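Local coordinates for activator of Hsp90 ATPase homologue 1/2-like C-terminal domain-containing protein (Rhodobacter sphaeroides, PDB 3PU2) that is of unknown function but, as an AHA1-family protein of the Bet v 1-like SRPBCC superfamily, may act on Hsp90 or bind a hydrophobic ligand, at residues Arg19-Thr24 with Thr117-Ala122; Ala40-Arg45 with Glu144-His149; Pro48-Val53 with Arg63-Gly68. All coordinates share one frame; numbering follows the deposited sequence.

Contact 1 (Arg19-Thr24 with Thr117-Ala122)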
loop_
_atom_site.group_PDB
_atom_site.type_symbol
_atom_site.label_atom_id
_atom_site.label_comp_id
_atom_site.label_asym_id
_atom_site.label_seq_id
_atom_site.Cartn_x
_atom_site.Cartn_y
_atom_site.Cartn_z
ATOM N N ARG A 19 2.145 -8.892 6.823
ATOM C CA ARG A 19 3.573 -8.715 7.008
ATOM C C ARG A 19 3.892 -8.121 8.377
ATOM O O ARG A 19 3.199 -7.225 8.852
ATOM C CB ARG A 19 4.106 -7.810 5.895
ATOM C CG ARG A 19 5.527 -7.290 6.087
ATOM C CD ARG A 19 6.609 -8.201 5.500
ATOM N NE ARG A 19 7.687 -7.379 4.958
ATOM C CZ ARG A 19 8.937 -7.353 5.399
ATOM N NH1 ARG A 19 9.314 -8.121 6.412
ATOM N NH2 ARG A 19 9.810 -6.542 4.820
ATOM N N HIS A 20 4.945 -8.627 9.008
ATOM C CA HIS A 20 5.361 -8.144 10.314
ATOM C C HIS A 20 6.298 -6.952 10.152
ATOM O O HIS A 20 7.054 -6.867 9.187
ATOM C CB HIS A 20 6.079 -9.253 11.071
ATOM C CG HIS A 20 6.477 -8.871 12.462
ATOM N ND1 HIS A 20 5.560 -8.688 13.473
ATOM C CD2 HIS A 20 7.693 -8.634 13.007
ATOM C CE1 HIS A 20 6.194 -8.354 14.584
ATOM N NE2 HIS A 20 7.488 -8.315 14.327
ATOM N N PHE A 21 6.250 -6.032 11.102
ATOM C CA PHE A 21 7.079 -4.840 11.061
ATOM C C PHE A 21 7.525 -4.543 12.483
ATOM O O PHE A 21 6.718 -4.571 13.411
ATOM C CB PHE A 21 6.281 -3.639 10.515
ATOM C CG PHE A 21 6.136 -3.616 9.013
ATOM C CD1 PHE A 21 7.219 -3.296 8.197
ATOM C CD2 PHE A 21 4.927 -3.938 8.411
ATOM C CE1 PHE A 21 7.099 -3.302 6.804
ATOM C CE2 PHE A 21 4.800 -3.948 7.023
ATOM C CZ PHE A 21 5.889 -3.631 6.223
ATOM N N ALA A 22 8.809 -4.244 12.645
ATOM C CA ALA A 22 9.362 -3.947 13.956
ATOM C C ALA A 22 9.153 -2.487 14.343
ATOM O O ALA A 22 10.079 -1.682 14.258
ATOM C CB ALA A 22 10.848 -4.285 13.973
ATOM N N ALA A 23 7.940 -2.149 14.771
ATOM C CA ALA A 23 7.626 -0.783 15.174
ATOM C C ALA A 23 6.224 -0.698 15.765
ATOM O O ALA A 23 5.377 -1.536 15.487
ATOM C CB ALA A 23 7.746 0.150 13.985
ATOM N N THR A 24 5.980 0.313 16.589
ATOM C CA THR A 24 4.668 0.472 17.201
ATOM C C THR A 24 3.698 0.932 16.124
ATOM O O THR A 24 4.045 1.750 15.272
ATOM C CB THR A 24 4.687 1.526 18.317
ATOM O OG1 THR A 24 4.804 2.832 17.742
ATOM C CG2 THR A 24 5.863 1.287 19.248
ATOM N N THR A 117 4.417 -4.861 14.960
ATOM C CA THR A 117 3.081 -4.694 14.384
ATOM C C THR A 117 2.906 -5.639 13.197
ATOM O O THR A 117 3.873 -6.022 12.546
ATOM C CB THR A 117 2.859 -3.234 13.865
ATOM O OG1 THR A 117 2.957 -2.305 14.951
ATOM C CG2 THR A 117 1.485 -3.090 13.220
ATOM N N GLU A 118 1.671 -6.035 12.927
ATOM C CA GLU A 118 1.406 -6.879 11.777
ATOM C C GLU A 118 0.476 -6.089 10.875
ATOM O O GLU A 118 -0.552 -5.591 11.328
ATOM C CB GLU A 118 0.723 -8.187 12.170
ATOM C CG GLU A 118 0.228 -8.966 10.955
ATOM C CD GLU A 118 -0.400 -10.291 11.315
ATOM O OE1 GLU A 118 -0.879 -10.418 12.463
ATOM O OE2 GLU A 118 -0.428 -11.196 10.450
ATOM N N LEU A 119 0.844 -5.960 9.605
ATOM C CA LEU A 119 0.020 -5.231 8.652
ATOM C C LEU A 119 -0.759 -6.208 7.805
ATOM O O LEU A 119 -0.173 -7.016 7.079
ATOM C CB LEU A 119 0.872 -4.355 7.731
ATOM C CG LEU A 119 0.142 -3.644 6.578
ATOM C CD1 LEU A 119 -0.887 -2.687 7.135
ATOM C CD2 LEU A 119 1.124 -2.874 5.723
ATOM N N ALA A 120 -2.081 -6.146 7.924
ATOM C CA ALA A 120 -2.961 -6.997 7.137
ATOM C C ALA A 120 -3.543 -6.094 6.051
ATOM O O ALA A 120 -4.126 -5.043 6.346
ATOM C CB ALA A 120 -4.064 -7.569 8.004
HETATM N N MSE A 121 -3.364 -6.499 4.797
HETATM C CA MSE A 121 -3.850 -5.732 3.669
HETATM C C MSE A 121 -4.705 -6.578 2.741
HETATM O O MSE A 121 -4.388 -7.732 2.469
HETATM C CB MSE A 121 -2.669 -5.152 2.897
HETATM C CG MSE A 121 -3.078 -4.495 1.587
HETATM SE SE MSE A 121 -1.682 -3.478 0.749
HETATM C CE MSE A 121 -1.832 -4.220 -1.023
ATOM N N ALA A 122 -5.793 -5.989 2.254
ATOM C CA ALA A 122 -6.709 -6.668 1.343
ATOM C C ALA A 122 -7.113 -5.722 0.218
ATOM O O ALA A 122 -7.310 -4.512 0.434
ATOM C CB ALA A 122 -7.937 -7.113 2.081
#

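Contact 2 (Ala40-Arg45 with Glu144-His149)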
loop_
_atom_site.group_PDB
_atom_site.type_symbol
_atom_site.label_atom_id
_atom_site.label_comp_id
_atom_site.label_asym_id
_atom_site.label_seq_id
_atom_site.Cartn_x
_atom_site.Cartn_y
_atom_site.Cartn_z
ATOM N N ALA A 40 9.942 7.686 0.656
ATOM C CA ALA A 40 11.168 7.051 1.095
ATOM C C ALA A 40 11.156 5.519 1.152
ATOM O O ALA A 40 12.145 4.909 1.559
ATOM C CB ALA A 40 11.568 7.622 2.441
ATOM N N TRP A 41 10.053 4.890 0.757
ATOM C CA TRP A 41 10.001 3.429 0.761
ATOM C C TRP A 41 9.054 2.821 -0.265
ATOM O O TRP A 41 9.377 1.811 -0.888
ATOM C CB TRP A 41 9.625 2.889 2.138
ATOM C CG TRP A 41 8.235 3.186 2.568
ATOM C CD1 TRP A 41 7.789 4.311 3.223
ATOM C CD2 TRP A 41 7.090 2.348 2.388
ATOM N NE1 TRP A 41 6.436 4.215 3.460
ATOM C CE2 TRP A 41 5.981 3.022 2.957
ATOM C CE3 TRP A 41 6.886 1.094 1.799
ATOM C CZ2 TRP A 41 4.691 2.479 2.954
ATOM C CZ3 TRP A 41 5.591 0.557 1.797
ATOM C CH2 TRP A 41 4.514 1.254 2.371
ATOM N N LEU A 42 7.892 3.434 -0.447
ATOM C CA LEU A 42 6.901 2.928 -1.393
ATOM C C LEU A 42 7.166 3.308 -2.853
ATOM O O LEU A 42 6.518 4.190 -3.415
ATOM C CB LEU A 42 5.513 3.405 -0.987
ATOM C CG LEU A 42 4.377 2.955 -1.906
ATOM C CD1 LEU A 42 4.357 1.434 -2.030
ATOM C CD2 LEU A 42 3.068 3.478 -1.337
ATOM N N PHE A 43 8.121 2.614 -3.454
ATOM C CA PHE A 43 8.505 2.836 -4.838
ATOM C C PHE A 43 9.171 1.567 -5.354
ATOM O O PHE A 43 9.637 0.744 -4.567
ATOM C CB PHE A 43 9.489 3.991 -4.917
ATOM C CG PHE A 43 10.783 3.716 -4.238
ATOM C CD1 PHE A 43 11.861 3.186 -4.944
ATOM C CD2 PHE A 43 10.936 3.978 -2.877
ATOM C CE1 PHE A 43 13.082 2.919 -4.306
ATOM C CE2 PHE A 43 12.157 3.716 -2.216
ATOM C CZ PHE A 43 13.233 3.184 -2.939
ATOM N N ALA A 44 9.198 1.393 -6.672
ATOM C CA ALA A 44 9.853 0.218 -7.243
ATOM C C ALA A 44 11.200 0.648 -7.827
ATOM O O ALA A 44 11.501 1.843 -7.903
ATOM C CB ALA A 44 8.985 -0.410 -8.307
ATOM N N ARG A 45 11.999 -0.333 -8.233
ATOM C CA ARG A 45 13.328 -0.106 -8.806
ATOM C C ARG A 45 13.304 0.802 -10.048
ATOM O O ARG A 45 12.758 0.436 -11.100
ATOM C CB ARG A 45 13.953 -1.467 -9.150
ATOM C CG ARG A 45 15.483 -1.509 -9.185
ATOM C CD ARG A 45 15.996 -2.949 -9.335
ATOM N NE ARG A 45 15.495 -3.611 -10.542
ATOM C CZ ARG A 45 15.784 -3.235 -11.787
ATOM N NH1 ARG A 45 16.578 -2.193 -12.003
ATOM N NH2 ARG A 45 15.279 -3.901 -12.819
ATOM N N GLU A 144 6.777 -6.572 -1.734
ATOM C CA GLU A 144 7.733 -7.042 -0.734
ATOM C C GLU A 144 9.015 -6.225 -0.841
ATOM O O GLU A 144 9.644 -5.900 0.167
ATOM C CB GLU A 144 8.031 -8.534 -0.914
ATOM C CG GLU A 144 9.067 -9.112 0.073
ATOM C CD GLU A 144 8.832 -8.718 1.541
ATOM O OE1 GLU A 144 7.668 -8.671 1.979
ATOM O OE2 GLU A 144 9.823 -8.470 2.265
ATOM N N GLU A 145 9.401 -5.878 -2.062
ATOM C CA GLU A 145 10.595 -5.070 -2.247
ATOM C C GLU A 145 10.366 -3.734 -1.524
ATOM O O GLU A 145 11.296 -3.154 -0.949
ATOM C CB GLU A 145 10.855 -4.841 -3.743
ATOM C CG GLU A 145 12.019 -3.904 -4.064
ATOM C CD GLU A 145 12.239 -3.728 -5.569
ATOM O OE1 GLU A 145 11.280 -3.349 -6.283
ATOM O OE2 GLU A 145 13.377 -3.967 -6.037
ATOM N N ALA A 146 9.124 -3.253 -1.542
ATOM C CA ALA A 146 8.810 -1.997 -0.887
ATOM C C ALA A 146 8.864 -2.145 0.625
ATOM O O ALA A 146 9.452 -1.303 1.309
ATOM C CB ALA A 146 7.441 -1.497 -1.321
ATOM N N TYR A 147 8.258 -3.202 1.159
ATOM C CA TYR A 147 8.287 -3.400 2.602
ATOM C C TYR A 147 9.723 -3.513 3.091
ATOM O O TYR A 147 10.063 -3.023 4.176
ATOM C CB TYR A 147 7.479 -4.628 3.000
ATOM C CG TYR A 147 6.001 -4.443 2.770
ATOM C CD1 TYR A 147 5.409 -3.186 2.905
ATOM C CD2 TYR A 147 5.185 -5.518 2.412
ATOM C CE1 TYR A 147 4.052 -3.006 2.688
ATOM C CE2 TYR A 147 3.823 -5.342 2.192
ATOM C CZ TYR A 147 3.271 -4.089 2.333
ATOM O OH TYR A 147 1.934 -3.915 2.126
ATOM N N ARG A 148 10.571 -4.136 2.280
ATOM C CA ARG A 148 11.979 -4.257 2.632
ATOM C C ARG A 148 12.509 -2.830 2.809
ATOM O O ARG A 148 13.223 -2.532 3.755
ATOM C CB ARG A 148 12.738 -4.989 1.526
ATOM C CG ARG A 148 14.055 -5.591 1.977
ATOM C CD ARG A 148 14.607 -6.573 0.950
ATOM N NE ARG A 148 13.787 -7.780 0.825
ATOM C CZ ARG A 148 12.907 -7.995 -0.148
ATOM N NH1 ARG A 148 12.723 -7.085 -1.095
ATOM N NH2 ARG A 148 12.217 -9.129 -0.176
ATOM N N HIS A 149 12.140 -1.946 1.891
ATOM C CA HIS A 149 12.543 -0.546 1.978
ATOM C C HIS A 149 12.067 0.040 3.301
ATOM O O HIS A 149 12.806 0.761 3.977
ATOM C CB HIS A 149 11.905 0.262 0.854
ATOM C CG HIS A 149 12.419 -0.077 -0.502
ATOM N ND1 HIS A 149 11.685 0.142 -1.647
ATOM C CD2 HIS A 149 13.608 -0.582 -0.906
ATOM C CE1 HIS A 149 12.399 -0.213 -2.698
ATOM N NE2 HIS A 149 13.570 -0.655 -2.276
#

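Contact 3 (Pro48-Val53 with Arg63-Gly68)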
loop_
_atom_site.group_PDB
_atom_site.type_symbol
_atom_site.label_atom_id
_atom_site.label_comp_id
_atom_site.label_asym_id
_atom_site.label_seq_id
_atom_site.Cartn_x
_atom_site.Cartn_y
_atom_site.Cartn_z
ATOM N N PRO A 48 11.096 6.256 -8.625
ATOM C CA PRO A 48 10.932 6.984 -7.371
ATOM C C PRO A 48 9.574 7.682 -7.335
ATOM O O PRO A 48 8.969 7.928 -8.380
ATOM C CB PRO A 48 12.089 7.972 -7.403
ATOM C CG PRO A 48 12.260 8.220 -8.853
ATOM C CD PRO A 48 12.197 6.835 -9.405
HETATM N N MSE A 49 9.082 7.990 -6.135
HETATM C CA MSE A 49 7.794 8.664 -6.020
HETATM C C MSE A 49 8.044 10.156 -6.136
HETATM O O MSE A 49 8.758 10.731 -5.323
HETATM C CB MSE A 49 7.126 8.335 -4.689
HETATM C CG MSE A 49 5.646 8.690 -4.654
HETATM SE SE MSE A 49 4.794 8.199 -3.006
HETATM C CE MSE A 49 4.369 6.384 -3.481
ATOM N N THR A 50 7.466 10.776 -7.160
ATOM C CA THR A 50 7.670 12.195 -7.389
ATOM C C THR A 50 6.538 13.087 -6.901
ATOM O O THR A 50 6.753 14.277 -6.682
ATOM C CB THR A 50 7.965 12.486 -8.878
ATOM O OG1 THR A 50 7.078 11.734 -9.703
ATOM C CG2 THR A 50 9.390 12.099 -9.222
ATOM N N GLU A 51 5.340 12.532 -6.733
ATOM C CA GLU A 51 4.211 13.317 -6.210
ATOM C C GLU A 51 3.446 12.478 -5.203
ATOM O O GLU A 51 3.112 11.319 -5.462
ATOM C CB GLU A 51 3.240 13.763 -7.303
ATOM C CG GLU A 51 2.343 14.923 -6.842
ATOM C CD GLU A 51 1.173 15.201 -7.782
ATOM O OE1 GLU A 51 1.359 15.120 -9.021
ATOM O OE2 GLU A 51 0.068 15.514 -7.275
ATOM N N CYS A 52 3.166 13.059 -4.047
ATOM C CA CYS A 52 2.462 12.298 -3.048
ATOM C C CYS A 52 1.526 13.098 -2.162
ATOM O O CYS A 52 1.942 13.802 -1.244
ATOM C CB CYS A 52 3.454 11.533 -2.172
ATOM S SG CYS A 52 2.632 10.312 -1.120
ATOM N N VAL A 53 0.244 12.961 -2.457
ATOM C CA VAL A 53 -0.801 13.609 -1.701
ATOM C C VAL A 53 -1.546 12.488 -0.988
ATOM O O VAL A 53 -2.028 11.550 -1.618
ATOM C CB VAL A 53 -1.774 14.368 -2.637
ATOM C CG1 VAL A 53 -2.929 14.976 -1.831
ATOM C CG2 VAL A 53 -1.003 15.438 -3.404
ATOM N N ARG A 63 -3.279 10.934 -4.116
ATOM C CA ARG A 63 -2.738 11.141 -5.454
ATOM C C ARG A 63 -1.262 10.760 -5.418
ATOM O O ARG A 63 -0.500 11.339 -4.650
ATOM C CB ARG A 63 -2.927 12.607 -5.868
ATOM C CG ARG A 63 -2.337 12.987 -7.222
ATOM C CD ARG A 63 -2.725 11.993 -8.307
ATOM N NE ARG A 63 -2.125 12.334 -9.601
ATOM C CZ ARG A 63 -2.178 11.561 -10.685
ATOM N NH1 ARG A 63 -2.803 10.387 -10.646
ATOM N NH2 ARG A 63 -1.608 11.963 -11.813
ATOM N N GLN A 64 -0.869 9.774 -6.225
ATOM C CA GLN A 64 0.525 9.312 -6.263
ATOM C C GLN A 64 1.063 9.214 -7.683
ATOM O O GLN A 64 0.365 8.757 -8.596
ATOM C CB GLN A 64 0.642 7.947 -5.572
ATOM C CG GLN A 64 0.121 7.981 -4.139
ATOM C CD GLN A 64 0.201 6.644 -3.408
ATOM O OE1 GLN A 64 -0.399 5.655 -3.824
ATOM N NE2 GLN A 64 0.931 6.623 -2.302
ATOM N N VAL A 65 2.304 9.660 -7.867
ATOM C CA VAL A 65 2.939 9.603 -9.179
ATOM C C VAL A 65 4.386 9.161 -9.110
ATOM O O VAL A 65 5.194 9.713 -8.376
ATOM C CB VAL A 65 2.914 10.983 -9.928
ATOM C CG1 VAL A 65 3.557 10.846 -11.336
ATOM C CG2 VAL A 65 1.455 11.496 -10.054
ATOM N N TRP A 66 4.708 8.158 -9.903
ATOM C CA TRP A 66 6.066 7.658 -9.968
ATOM C C TRP A 66 6.610 8.016 -11.353
ATOM O O TRP A 66 5.898 7.939 -12.369
ATOM C CB TRP A 66 6.068 6.144 -9.765
ATOM C CG TRP A 66 5.592 5.735 -8.416
ATOM C CD1 TRP A 66 6.351 5.572 -7.284
ATOM C CD2 TRP A 66 4.253 5.405 -8.047
ATOM N NE1 TRP A 66 5.563 5.152 -6.238
ATOM C CE2 TRP A 66 4.272 5.041 -6.680
ATOM C CE3 TRP A 66 3.035 5.375 -8.739
ATOM C CZ2 TRP A 66 3.121 4.652 -5.999
ATOM C CZ3 TRP A 66 1.903 4.989 -8.065
ATOM C CH2 TRP A 66 1.950 4.630 -6.705
ATOM N N THR A 67 7.866 8.431 -11.376
ATOM C CA THR A 67 8.522 8.772 -12.615
ATOM C C THR A 67 9.667 7.801 -12.825
ATOM O O THR A 67 10.558 7.662 -11.978
ATOM C CB THR A 67 9.115 10.159 -12.582
ATOM O OG1 THR A 67 8.142 11.079 -12.071
ATOM C CG2 THR A 67 9.547 10.551 -13.997
ATOM N N GLY A 68 9.643 7.139 -13.970
ATOM C CA GLY A 68 10.691 6.186 -14.282
ATOM C C GLY A 68 11.812 6.784 -15.108
ATOM O O GLY A 68 11.862 8.007 -15.305
#

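Contact 1 (Arg19-Thr24 with Thr117-Ala122)
F21 and L119 lie on the same face of the sheet and cross at a slant: CB of L119 sits 4.0 Å from CE2 of F21, at the edge of the ring and near its plane. The F21 ring also packs edge-to-face with Y147 of helix 139-156, while L119 reaches L32 of helix 25-33. T117 shares this inner face but carries a polar tip. Its OG1 lies beside its own backbone N (chi1 -62°), and from there the hydroxyl gives its proton to O of A23, with OG1 and O 2.6 Å apart. On the other face, the H20 ring swings back over the neighbouring strand, and its ND1 comes near T117 O at an angle too poor for a hydrogen bond. The strands run antiparallel, with R19-L119 and F21-T117 as hydrogen-bonded pairs and H20-E118 as the non-hydrogen-bonded pair between them. L119 N to R19 O (2.8 Å) and T117 N to F21 O (2.8 Å) are nearly straight. NH2 of R19 forms a salt bridge with OD2 of D151 in helix 139-156. Backbone bonds join the strands; F21 and L119 pack against helices on a face that also carries R19 and T117, whose buried hydroxyl A23 satisfies.

Contact 2 (Ala40-Arg45 with Glu144-His149)
H149 makes the polar link between the loop and the helix: its ND1 donates to O of W41 at 2.9 Å, arriving in the carbonyl plane on a lone pair, with the oxygen close to the plane of the imidazole. The same oxygen accepts from F43 N at 3.0 Å, closing an inverse gamma turn centred on L42, so two N-H groups grip one carbonyl. The rings of F43 and H149 form an offset stack, centroids 4.3 Å apart and planes 9° from parallel, with CZ of F43 over one imidazole face; E145 O lies over the opposite face. Without the imidazole, as with an alanine here, W41 O is likely to lose its helix donor and the F43 ring its stacking partner. Apolar packing continues along the helix. CG of W41 lies between its backbone N and carbonyl carbon (chi1 68°), laying the indole beside Y147, where CZ3 meets CD1 of Y147 at 3.9 Å. CE3 of W41 packs 4.1 Å from CB of A146, and W41 NE1 bonds to A31 O. The loop thus packs on the long C-terminal helix that, gripped by an antiparallel sheet, marks the helix-grip fold of the SRPBCC superfamily.

Contact 3 (Pro48-Val53 with Arg63-Gly68)
T50 and T67 meet through their hydroxyls, with OG1 of T50 and OG1 of T67 2.7 Å apart in a hydrogen bond that either could donate; the two side chains cross at about a right angle. The backbone ladder is antiparallel, and its irregularity lies at T50. Both T50 N and E51 N donate to O of V65, the first at 2.8 Å and nearly along the C=O axis, the second at a longer 3.3 Å and on a lone pair. V65 N returns a bond to E51 O. Further on, V53 N to R63 O spans 2.8 Å and is almost straight (179°), and R63 N answers to V53 O. At the other end T67 N reaches P48 O. Apolar and aromatic packing fills the face of M49 and W66, a non-hydrogen-bonded pair whose side chains run side by side. M49, a selenomethionine, has its CG anti to its backbone N (chi1 -165°) and bends at the last torsion, which turns CE back toward the indole; its CG makes an off-centre CH-pi contact with the five-membered ring, 4.3 Å from the centroid, and SE stands obliquely to it in a Met-aromatic contact. The polar partner of W66 NE1 is L42 O. Charge plays a looser part on the other face: OE1 of E51 stays 4.5 Å from NE of R63, beyond a salt bridge, and the aliphatic CG of R63 lies against the carboxylate. CG2 of V65 lies over one face of the R63 guanidinium, toward its rim, while CB of E51 packs on CB of V65 at 3.8 Å. Two residues, T50 and E51, opposite the single V65 define a classic beta bulge, here in the hairpin of strands 49-54 and 61-67 at an edge of the antiparallel sheet.

Contact 2 sits between the other two. Its centre is about 15 Å from that of contact 1 and about 13 Å from that of contact 3, whereas contacts 1 and 3 lie on opposite sides of the chain's centre, about 23 Å apart between centres. Helix 139-156 meets contact 1 where the R19 side chain packs along Y147, with a weak ion pair between R19 and E144 nearby. The loop 40-45 reaches contact 3 through L42, by way of its carbonyl bond to the W66 indole and its side chain beside Q64. Contacts 1 and 3 belong to the same sheet, so the loop and helix of contact 2 connect its distant parts.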